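Local coordinates for thioredoxin peroxidase 2 (Plasmodium falciparum, PDB 2C0D), which probably reduces hydrogen peroxide and organic hydroperoxides to water and alcohols, as a thioredoxin-dependent peroxidase of the typical 2-Cys peroxiredoxin class, at residues Tyr64-Tyr68 with Thr69-Pro73. Sequence-based numbering, arbitrary orientation.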
# COMPACT_ATOMS: atom_id res chain seq x y z
N TYR B 64 4.67 -8.84 -9.97
CA TYR B 64 4.66 -7.99 -11.19
C TYR B 64 4.17 -8.82 -12.37
O TYR B 64 4.19 -10.08 -12.30
CB TYR B 64 6.06 -7.42 -11.50
CG TYR B 64 7.08 -8.52 -11.56
CD1 TYR B 64 7.29 -9.27 -12.74
CD2 TYR B 64 7.80 -8.86 -10.40
CE1 TYR B 64 8.20 -10.34 -12.76
CE2 TYR B 64 8.71 -9.92 -10.41
CZ TYR B 64 8.89 -10.65 -11.57
OH TYR B 64 9.80 -11.70 -11.49
N PRO B 65 3.67 -8.14 -13.42
CA PRO B 65 3.29 -8.73 -14.70
C PRO B 65 4.46 -8.77 -15.70
O PRO B 65 5.35 -7.91 -15.65
CB PRO B 65 2.21 -7.74 -15.21
CG PRO B 65 2.75 -6.40 -14.78
CD PRO B 65 3.30 -6.70 -13.35
N LEU B 66 4.46 -9.80 -16.56
CA LEU B 66 5.43 -9.90 -17.66
C LEU B 66 4.80 -9.74 -19.06
O LEU B 66 5.51 -9.86 -20.05
CB LEU B 66 6.20 -11.22 -17.60
CG LEU B 66 7.23 -11.37 -16.49
CD1 LEU B 66 8.07 -12.66 -16.70
CD2 LEU B 66 8.15 -10.17 -16.36
N ASN B 67 3.52 -9.42 -19.14
CA ASN B 67 2.93 -9.18 -20.48
C ASN B 67 3.55 -7.91 -21.09
O ASN B 67 3.99 -7.01 -20.37
CB ASN B 67 1.42 -9.12 -20.44
CG ASN B 67 0.92 -8.18 -19.39
OD1 ASN B 67 0.91 -6.97 -19.59
ND2 ASN B 67 0.48 -8.73 -18.25
N TYR B 68 3.62 -7.84 -22.41
CA TYR B 68 4.27 -6.68 -23.03
C TYR B 68 3.62 -5.34 -22.70
O TYR B 68 4.32 -4.32 -22.65
CB TYR B 68 4.37 -6.82 -24.54
CG TYR B 68 5.31 -7.92 -25.00
CD1 TYR B 68 6.47 -8.23 -24.28
CD2 TYR B 68 5.05 -8.63 -26.18
CE1 TYR B 68 7.32 -9.25 -24.69
CE2 TYR B 68 5.92 -9.64 -26.62
CZ TYR B 68 7.04 -9.94 -25.86
OH TYR B 68 7.91 -10.94 -26.26
N THR B 69 2.32 -5.33 -22.49
CA THR B 69 1.64 -4.06 -22.19
C THR B 69 2.20 -3.45 -20.90
O THR B 69 2.49 -2.23 -20.88
CB THR B 69 0.13 -4.21 -22.09
OG1 THR B 69 -0.35 -4.69 -23.36
CG2 THR B 69 -0.52 -2.83 -21.84
N PHE B 70 2.35 -4.27 -19.86
CA PHE B 70 2.66 -3.73 -18.52
C PHE B 70 4.03 -4.07 -17.92
O PHE B 70 4.35 -3.62 -16.79
CB PHE B 70 1.56 -4.16 -17.54
CG PHE B 70 0.22 -3.55 -17.85
CD1 PHE B 70 0.02 -2.16 -17.69
CD2 PHE B 70 -0.81 -4.33 -18.30
CE1 PHE B 70 -1.23 -1.59 -17.98
CE2 PHE B 70 -2.08 -3.75 -18.58
CZ PHE B 70 -2.27 -2.39 -18.41
N VAL B 71 4.85 -4.83 -18.64
CA VAL B 71 6.16 -5.20 -18.11
C VAL B 71 7.05 -3.96 -17.83
O VAL B 71 7.08 -3.01 -18.63
CB VAL B 71 6.90 -6.19 -19.05
CG1 VAL B 71 7.15 -5.52 -20.48
CG2 VAL B 71 8.17 -6.72 -18.39
N CYS B 72 7.74 -3.99 -16.69
CA CYS B 72 8.52 -2.84 -16.19
C CYS B 72 9.88 -3.32 -15.67
O CYS B 72 10.08 -3.56 -14.47
CB CYS B 72 7.69 -2.12 -15.14
SG CYS B 72 8.56 -0.74 -14.39
N PRO B 73 10.85 -3.51 -16.58
CA PRO B 73 12.16 -3.99 -16.15
C PRO B 73 12.85 -2.96 -15.27
O PRO B 73 13.60 -3.33 -14.36
CB PRO B 73 12.95 -4.17 -17.45
CG PRO B 73 12.18 -3.46 -18.51
CD PRO B 73 10.76 -3.28 -18.05
O HOH W 1 6.68 -5.69 -14.69
O HOH W 2 5.77 -2.04 -20.83
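With CG of N67 lodged between its own backbone N and carbonyl carbon (chi1 51°), the amide folds back over the turn, while F70 sets CG beside its backbone N (chi1 -66°), and the two side chains run alongside one another. They belong to the peroxiredoxin signature Pro-x-x-x-Thr-x-x-Cys, here P65, T69 and C72, in the loop that joins strand 58-63 to helix 73-81 of the thioredoxin fold. The example illustrates how one asparagine can hold a turn by both its carbonyls. N67 O accepts V71 N at 2.9 Å, closing an alpha-turn, and takes a weak bond from F70 N. That same F70 N-H is also taken by N67 OD1 at 3.1 Å, the donor lying 27° out of the carbonyl plane. N67 OD1 also lies at the edge of the F70 ring, near its plane, 3.4 Å from F70 CD2, with amide and ring nearly perpendicular. Apolar packing flanks the turn: P65 CG meets F70 CB at 3.7 Å, and L66 CD2 reaches V71 CG2 at 4.0 Å. R147 hydrogen-bonds F70 O within the turn, and just past it C72, the predicted peroxidatic cysteine, forms a disulfide with C192 of the second subunit, so this is the loop of an oxidised site. A water bridges the two limbs, donating to P65 O and accepting from C72 N, each at 2.8 Å.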